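Local coordinates for regulatory protein MarR (Planctomyces limnophilus, PDB 3U2R) that probably acts as a DNA-binding transcription factor of the MarR family, built around a helix-turn-helix domain with a beta wing, at residues R94-P98 with E99-V103; D78-R81 with L82-L86; E43-A46 with Q47-N50. One frame throughout, in Å; residues are numbered along the deposited sequence.

Interaction 1: residues R94-P98 with E99-V103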
loop_
_atom_site.group_PDB
_atom_site.type_symbol
_atom_site.label_atom_id
_atom_site.label_comp_id
_atom_site.label_asym_id
_atom_site.label_seq_id
_atom_site.Cartn_x
_atom_site.Cartn_y
_atom_site.Cartn_z
ATOM N N ARG A 94 -28.465 23.851 -25.778
ATOM C CA ARG A 94 -29.764 23.181 -25.800
ATOM C C ARG A 94 -30.491 23.393 -27.098
ATOM O O ARG A 94 -30.476 24.488 -27.668
ATOM C CB ARG A 94 -30.646 23.678 -24.659
ATOM C CG ARG A 94 -30.295 23.055 -23.341
ATOM C CD ARG A 94 -31.122 23.693 -22.229
ATOM N NE ARG A 94 -31.101 22.930 -20.984
ATOM C CZ ARG A 94 -31.215 23.439 -19.759
ATOM N NH1 ARG A 94 -31.206 22.641 -18.701
ATOM N NH2 ARG A 94 -31.320 24.753 -19.582
ATOM N N THR A 95 -31.162 22.351 -27.564
ATOM C CA THR A 95 -31.999 22.432 -28.775
ATOM C C THR A 95 -33.319 21.748 -28.461
ATOM O O THR A 95 -33.314 20.569 -28.128
ATOM C CB THR A 95 -31.297 21.799 -29.972
ATOM O OG1 THR A 95 -30.009 22.405 -30.086
ATOM C CG2 THR A 95 -32.055 22.046 -31.279
ATOM N N ARG A 96 -34.437 22.501 -28.490
ATOM C CA ARG A 96 -35.770 21.936 -28.232
ATOM C C ARG A 96 -36.187 21.254 -29.542
ATOM O O ARG A 96 -35.979 21.837 -30.606
ATOM C CB ARG A 96 -36.724 23.070 -27.799
ATOM C CG ARG A 96 -37.950 22.628 -27.090
ATOM C CD ARG A 96 -38.741 23.847 -26.585
ATOM N NE ARG A 96 -38.044 24.526 -25.489
ATOM C CZ ARG A 96 -37.947 24.082 -24.233
ATOM N NH1 ARG A 96 -38.543 22.949 -23.867
ATOM N NH2 ARG A 96 -37.260 24.775 -23.328
ATOM N N LYS A 97 -36.642 20.000 -29.501
ATOM C CA LYS A 97 -36.988 19.291 -30.737
ATOM C C LYS A 97 -38.167 19.989 -31.387
ATOM O O LYS A 97 -39.220 20.117 -30.753
ATOM C CB LYS A 97 -37.299 17.814 -30.479
ATOM C CG LYS A 97 -36.071 17.005 -30.125
ATOM C CD LYS A 97 -36.195 15.529 -30.566
ATOM C CE LYS A 97 -35.576 15.257 -31.929
ATOM N NZ LYS A 97 -35.397 13.800 -32.176
ATOM N N PRO A 98 -38.008 20.521 -32.616
ATOM C CA PRO A 98 -39.122 21.258 -33.241
ATOM C C PRO A 98 -40.432 20.502 -33.355
ATOM O O PRO A 98 -41.485 21.143 -33.269
ATOM C CB PRO A 98 -38.588 21.580 -34.639
ATOM C CG PRO A 98 -37.135 21.593 -34.509
ATOM C CD PRO A 98 -36.809 20.526 -33.488
ATOM N N GLU A 99 -40.388 19.172 -33.560
ATOM C CA GLU A 99 -41.612 18.343 -33.677
ATOM C C GLU A 99 -42.139 17.871 -32.332
ATOM O O GLU A 99 -43.289 17.433 -32.270
ATOM C CB GLU A 99 -41.379 17.100 -34.570
ATOM C CG GLU A 99 -41.470 17.397 -36.052
ATOM C CD GLU A 99 -42.800 17.980 -36.499
ATOM O OE1 GLU A 99 -43.854 17.557 -35.968
ATOM O OE2 GLU A 99 -42.782 18.904 -37.346
ATOM N N ASN A 100 -41.306 17.945 -31.281
ATOM C CA ASN A 100 -41.629 17.516 -29.924
ATOM C C ASN A 100 -40.985 18.485 -28.926
ATOM O O ASN A 100 -39.958 18.187 -28.331
ATOM C CB ASN A 100 -41.125 16.074 -29.711
ATOM C CG ASN A 100 -41.737 15.369 -28.534
ATOM O OD1 ASN A 100 -42.627 15.898 -27.829
ATOM N ND2 ASN A 100 -41.309 14.120 -28.351
ATOM N N ARG A 101 -41.638 19.635 -28.731
ATOM C CA ARG A 101 -41.163 20.741 -27.885
ATOM C C ARG A 101 -40.879 20.368 -26.411
ATOM O O ARG A 101 -40.174 21.118 -25.740
ATOM C CB ARG A 101 -42.162 21.924 -27.923
ATOM C CG ARG A 101 -42.257 22.576 -29.301
ATOM C CD ARG A 101 -42.958 23.946 -29.335
ATOM N NE ARG A 101 -42.338 24.990 -28.507
ATOM C CZ ARG A 101 -41.178 25.600 -28.758
ATOM N NH1 ARG A 101 -40.452 25.259 -29.817
ATOM N NH2 ARG A 101 -40.719 26.533 -27.931
ATOM N N ARG A 102 -41.399 19.249 -25.903
ATOM C CA ARG A 102 -41.089 18.848 -24.540
ATOM C C ARG A 102 -39.611 18.317 -24.415
ATOM O O ARG A 102 -38.996 18.447 -23.352
ATOM C CB ARG A 102 -42.077 17.781 -24.074
ATOM C CG ARG A 102 -41.861 17.371 -22.636
ATOM C CD ARG A 102 -43.058 16.632 -22.091
ATOM N NE ARG A 102 -42.866 16.242 -20.696
ATOM C CZ ARG A 102 -43.797 15.660 -19.949
ATOM N NH1 ARG A 102 -43.539 15.338 -18.686
ATOM N NH2 ARG A 102 -44.996 15.394 -20.457
ATOM N N VAL A 103 -39.060 17.768 -25.515
ATOM C CA VAL A 103 -37.737 17.172 -25.556
ATOM C C VAL A 103 -36.662 18.256 -25.855
ATOM O O VAL A 103 -36.736 18.984 -26.842
ATOM C CB VAL A 103 -37.722 16.016 -26.601
ATOM C CG1 VAL A 103 -36.334 15.399 -26.737
ATOM C CG2 VAL A 103 -38.745 14.946 -26.227
#
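Arg-96 reaches across the turn to Arg-101. Its CG lies anti to the backbone N (chi1 -161°), and the chain then bends at chi3, which carries the guanidinium round to the carbonyl of Arg-101. Arg-96 NH1 donates to Arg-101 O at 3.1 Å, in the guanidinium plane and almost in line with the C=O (176°). On the way the aliphatic part of Arg-96 passes over one face of the Arg-101 guanidinium, with Arg-96 CD 3.6 Å from Arg-101 NH2. The two chains cross at about a right angle, and their guanidinium planes stand 52° apart. This brings two like charges near each other, Arg-96 NE lying 4.1 Å from Arg-101 NH2.

Lys-97 comes next: its N donates to Val-103 O at 2.8 Å and closes the hairpin end. Its side chain runs alongside that of Val-103, Lys-97 CG lying 3.8 Å from Val-103 CG1. Lys-97 O also receives Asn-100 N at 3.1 Å, from above the carbonyl plane. Beyond Pro-98 the chain reverses, and a type I turn from Asn-100 to Val-103 leads into strand 103-108. Such an arginine-rich loop joining two antiparallel strands is the wing of the winged helix-turn-helix fold of MarR proteins.

Interaction 2: residues D78-R81 with L82-L86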
loop_
_atom_site.group_PDB
_atom_site.type_symbol
_atom_site.label_atom_id
_atom_site.label_comp_id
_atom_site.label_asym_id
_atom_site.label_seq_id
_atom_site.Cartn_x
_atom_site.Cartn_y
_atom_site.Cartn_z
ATOM N N ASP A 78 -33.337 16.665 -11.251
ATOM C CA ASP A 78 -32.203 17.458 -10.764
ATOM C C ASP A 78 -31.134 17.659 -11.894
ATOM O O ASP A 78 -30.246 18.518 -11.735
ATOM C CB ASP A 78 -31.543 16.865 -9.475
ATOM C CG ASP A 78 -31.797 15.393 -9.100
ATOM O OD1 ASP A 78 -30.856 14.735 -8.593
ATOM O OD2 ASP A 78 -32.953 14.926 -9.254
ATOM N N ILE A 79 -31.223 16.912 -13.036
ATOM C CA ILE A 79 -30.231 17.093 -14.091
ATOM C C ILE A 79 -30.580 18.349 -14.938
ATOM O O ILE A 79 -29.701 18.817 -15.638
ATOM C CB ILE A 79 -29.920 15.841 -14.981
ATOM C CG1 ILE A 79 -30.856 15.664 -16.180
ATOM C CG2 ILE A 79 -29.834 14.564 -14.157
ATOM C CD1 ILE A 79 -30.202 14.991 -17.268
ATOM N N THR A 80 -31.805 18.904 -14.849
ATOM C CA THR A 80 -32.162 20.104 -15.615
ATOM C C THR A 80 -31.515 21.329 -14.957
ATOM O O THR A 80 -30.976 22.140 -15.680
ATOM C CB THR A 80 -33.675 20.245 -15.774
ATOM O OG1 THR A 80 -34.111 19.121 -16.557
ATOM C CG2 THR A 80 -34.089 21.623 -16.446
ATOM N N ARG A 81 -31.519 21.435 -13.610
ATOM C CA ARG A 81 -30.855 22.566 -12.938
ATOM C C ARG A 81 -29.334 22.488 -13.196
ATOM O O ARG A 81 -28.674 23.472 -13.535
ATOM C CB ARG A 81 -31.148 22.566 -11.421
ATOM C CG ARG A 81 -32.464 23.247 -11.053
ATOM C CD ARG A 81 -33.009 22.807 -9.687
ATOM N NE ARG A 81 -32.283 23.392 -8.549
ATOM C CZ ARG A 81 -32.493 24.604 -8.031
ATOM N NH1 ARG A 81 -33.409 25.416 -8.557
ATOM N NH2 ARG A 81 -31.779 25.020 -6.989
ATOM N N LEU A 82 -28.810 21.284 -13.030
ATOM C CA LEU A 82 -27.426 20.901 -13.304
ATOM C C LEU A 82 -27.023 21.378 -14.731
ATOM O O LEU A 82 -26.028 22.066 -14.880
ATOM C CB LEU A 82 -27.379 19.381 -13.158
ATOM C CG LEU A 82 -26.159 18.602 -13.487
ATOM C CD1 LEU A 82 -26.205 17.254 -12.769
ATOM C CD2 LEU A 82 -26.041 18.314 -14.979
ATOM N N ILE A 83 -27.842 21.063 -15.740
ATOM C CA ILE A 83 -27.578 21.413 -17.126
ATOM C C ILE A 83 -27.757 22.926 -17.314
ATOM O O ILE A 83 -27.008 23.492 -18.098
ATOM C CB ILE A 83 -28.470 20.561 -18.104
ATOM C CG1 ILE A 83 -27.918 19.130 -18.190
ATOM C CG2 ILE A 83 -28.532 21.140 -19.563
ATOM C CD1 ILE A 83 -28.848 18.173 -18.831
ATOM N N ASP A 84 -28.739 23.568 -16.622
ATOM C CA ASP A 84 -28.967 25.017 -16.652
ATOM C C ASP A 84 -27.668 25.743 -16.337
ATOM O O ASP A 84 -27.346 26.712 -16.997
ATOM C CB ASP A 84 -30.026 25.475 -15.589
ATOM C CG ASP A 84 -31.505 25.196 -15.806
ATOM O OD1 ASP A 84 -31.870 24.711 -16.914
ATOM O OD2 ASP A 84 -32.321 25.508 -14.872
ATOM N N ARG A 85 -26.955 25.302 -15.280
ATOM C CA ARG A 85 -25.674 25.899 -14.893
ATOM C C ARG A 85 -24.669 25.745 -16.012
ATOM O O ARG A 85 -23.986 26.713 -16.354
ATOM C CB ARG A 85 -25.121 25.256 -13.604
ATOM C CG ARG A 85 -25.886 25.685 -12.351
ATOM C CD ARG A 85 -25.291 25.069 -11.095
ATOM N NE ARG A 85 -25.836 23.738 -10.814
ATOM C CZ ARG A 85 -25.330 22.874 -9.934
ATOM N NH1 ARG A 85 -24.237 23.183 -9.234
ATOM N NH2 ARG A 85 -25.900 21.687 -9.759
ATOM N N LEU A 86 -24.593 24.538 -16.606
ATOM C CA LEU A 86 -23.690 24.294 -17.747
ATOM C C LEU A 86 -24.064 25.149 -18.969
ATOM O O LEU A 86 -23.172 25.655 -19.638
ATOM C CB LEU A 86 -23.662 22.817 -18.160
ATOM C CG LEU A 86 -23.189 21.848 -17.097
ATOM C CD1 LEU A 86 -23.209 20.453 -17.667
ATOM C CD2 LEU A 86 -21.794 22.282 -16.569
#
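Ile-79 and Ile-83 meet one turn apart on helix 78-88, which by its place in the winged helix-turn-helix fold of the MarR family probably corresponds to the recognition helix. Four backbone bonds of the i to i+4 kind span the two halves. Asp-84 N to Thr-80 O is the shortest, at 2.8 Å; Ile-83 N to Ile-79 O measures 2.9 Å and Arg-85 N to Arg-81 O 3.1 Å, whereas Leu-82 N to Asp-78 O is weak at 3.4 Å.

The apolar contact is made by methyl ends: Ile-79 CD1 lies 3.8 Å from Ile-83 CD1, the two side chains running alongside each other and pointing the same way. Ile-79 gets there with CG1 between the backbone N and the carbonyl carbon (chi1 87°). Around this pair, Ile-79 packs on helix 65-71 and Ile-83 on Arg-94, while Leu-82 turns to helix 46-58.

Polar and charged groups occupy another side. The carboxylate of Asp-84 crosses the Thr-80 side chain at a slant, Asp-84 OD1 standing 3.8 Å from Thr-80 CG2. That same OD1 forms a salt bridge with Arg-94 NH2, and Arg-94 NH1 makes a weak hydrogen bond to Thr-80 O, so one guanidinium spans both acceptors. With an alanine at Asp-84, the Arg-94 guanidinium would probably lose its salt-bridge partner and be freer to swing away from the helix. Asp-84 OD1 and Thr-80 O, both acceptors, lie only 3.0 Å apart, a closeness that the shared Arg-94 guanidinium probably offsets.

Interaction 3: residues E43-A46 with Q47-N50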
loop_
_atom_site.group_PDB
_atom_site.type_symbol
_atom_site.label_atom_id
_atom_site.label_comp_id
_atom_site.label_asym_id
_atom_site.label_seq_id
_atom_site.Cartn_x
_atom_site.Cartn_y
_atom_site.Cartn_z
ATOM N N GLU A 43 -15.768 25.149 -10.460
ATOM C CA GLU A 43 -17.144 25.390 -10.149
ATOM C C GLU A 43 -18.040 24.304 -10.774
ATOM O O GLU A 43 -19.081 24.576 -11.354
ATOM C CB GLU A 43 -17.545 26.810 -10.545
ATOM C CG GLU A 43 -16.829 27.879 -9.719
ATOM C CD GLU A 43 -17.731 28.841 -8.965
ATOM O OE1 GLU A 43 -17.476 29.066 -7.759
ATOM O OE2 GLU A 43 -18.689 29.370 -9.576
ATOM N N LEU A 44 -17.626 23.054 -10.601
ATOM C CA LEU A 44 -18.366 21.889 -11.067
ATOM C C LEU A 44 -18.542 20.896 -9.977
ATOM O O LEU A 44 -17.820 20.919 -9.003
ATOM C CB LEU A 44 -17.619 21.151 -12.193
ATOM C CG LEU A 44 -17.401 21.837 -13.499
ATOM C CD1 LEU A 44 -16.438 20.997 -14.367
ATOM C CD2 LEU A 44 -18.711 22.073 -14.216
ATOM N N SER A 45 -19.458 19.972 -10.201
ATOM C CA SER A 45 -19.693 18.760 -9.438
ATOM C C SER A 45 -19.271 17.631 -10.324
ATOM O O SER A 45 -19.150 17.793 -11.554
ATOM C CB SER A 45 -21.166 18.616 -9.079
ATOM O OG SER A 45 -21.963 18.783 -10.249
ATOM N N ALA A 46 -19.087 16.469 -9.715
ATOM C CA ALA A 46 -18.717 15.278 -10.441
ATOM C C ALA A 46 -19.840 14.895 -11.415
ATOM O O ALA A 46 -19.537 14.427 -12.502
ATOM C CB ALA A 46 -18.426 14.129 -9.474
ATOM N N GLN A 47 -21.122 15.142 -11.048
ATOM C CA GLN A 47 -22.256 14.804 -11.913
ATOM C C GLN A 47 -22.241 15.707 -13.149
ATOM O O GLN A 47 -22.592 15.243 -14.229
ATOM C CB GLN A 47 -23.609 14.879 -11.176
ATOM C CG GLN A 47 -24.677 14.064 -11.864
ATOM C CD GLN A 47 -25.976 13.958 -11.070
ATOM O OE1 GLN A 47 -26.471 14.936 -10.483
ATOM N NE2 GLN A 47 -26.591 12.773 -11.075
ATOM N N GLN A 48 -21.779 16.965 -12.993
ATOM C CA GLN A 48 -21.619 17.883 -14.141
ATOM C C GLN A 48 -20.462 17.429 -15.024
ATOM O O GLN A 48 -20.613 17.394 -16.225
ATOM C CB GLN A 48 -21.421 19.313 -13.704
ATOM C CG GLN A 48 -22.711 19.970 -13.243
ATOM C CD GLN A 48 -22.450 21.348 -12.696
ATOM O OE1 GLN A 48 -21.567 21.552 -11.896
ATOM N NE2 GLN A 48 -23.258 22.309 -13.021
ATOM N N TYR A 49 -19.351 16.971 -14.430
ATOM C CA TYR A 49 -18.226 16.430 -15.202
ATOM C C TYR A 49 -18.699 15.198 -15.993
ATOM O O TYR A 49 -18.361 15.050 -17.174
ATOM C CB TYR A 49 -17.073 16.082 -14.233
ATOM C CG TYR A 49 -15.891 15.385 -14.893
ATOM C CD1 TYR A 49 -14.942 16.103 -15.594
ATOM C CD2 TYR A 49 -15.729 14.016 -14.801
ATOM C CE1 TYR A 49 -13.898 15.469 -16.263
ATOM C CE2 TYR A 49 -14.650 13.373 -15.408
ATOM C CZ TYR A 49 -13.711 14.117 -16.111
ATOM O OH TYR A 49 -12.643 13.549 -16.761
ATOM N N ASN A 50 -19.483 14.308 -15.313
ATOM C CA ASN A 50 -20.020 13.072 -15.887
ATOM C C ASN A 50 -20.980 13.389 -17.051
ATOM O O ASN A 50 -20.876 12.781 -18.091
ATOM C CB ASN A 50 -20.711 12.243 -14.837
ATOM C CG ASN A 50 -19.765 11.579 -13.879
ATOM O OD1 ASN A 50 -18.565 11.499 -14.091
ATOM N ND2 ASN A 50 -20.315 10.941 -12.898
#
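Gln-48 lays its extended side chain back along Ser-45. CB lies beside both the carbonyl and the hydroxyl of Ser-45, and Gln-48 CG approaches Ser-45 OG to 3.3 Å. CD lies near that OG and, more loosely, the CD2 methyl of Leu-44, whose side chain runs obliquely to the glutamine. At the tip OE1 accepts twice. Ser-45 N donates to Gln-48 OE1 at 3.1 Å, in the carbonyl plane and on a lone pair, while Ser-45 OG donates to the same OE1 at 3.2 Å from above that plane (37° out of it). NE2 makes a weak hydrogen bond with Leu-82 O on helix 78-88.

The hydroxyl also works as an acceptor: Gln-48 N reaches Ser-45 OG at 3.3 Å, which is possible because OG sits between the backbone N and the carbonyl carbon (chi1 50°). Tyr-49 N to Ser-45 O, at 3.0 Å, and Asn-50 N to Ala-46 O, at 2.8 Å, then start the regular helix. Asn-50 ND2 is taken by Leu-16 O of the second subunit. Glu-43, with positive phi, closes the preceding helix as the C-prime residue of a Schellman motif; the reciprocal bonds of Ser-45 and Gln-48 make a capping box, with Ser-45 as N-cap of helix 46-58.

Overall arrangement
Along the chain the order is interaction 3, interaction 2, interaction 1, all within the winged helix-turn-helix domain. Interaction 3 sits where helix 46-58 begins, about 5 Å from the chain centre; interaction 2 lies within helix 78-88, its centre about 10 Å from that of interaction 3, and the two touch through Leu-82 packed on Gln-47. Interaction 1, at the far end of strand 92-97, has its centre about 17 Å from that of interaction 2 and 25 Å from that of interaction 3. Arg-94 bridges helix and wing, whereas interactions 1 and 3 stay about 10 Å apart at their nearest atoms. The series thus runs from the subunit contact outward to the wing, consistent with a DNA-binding lobe.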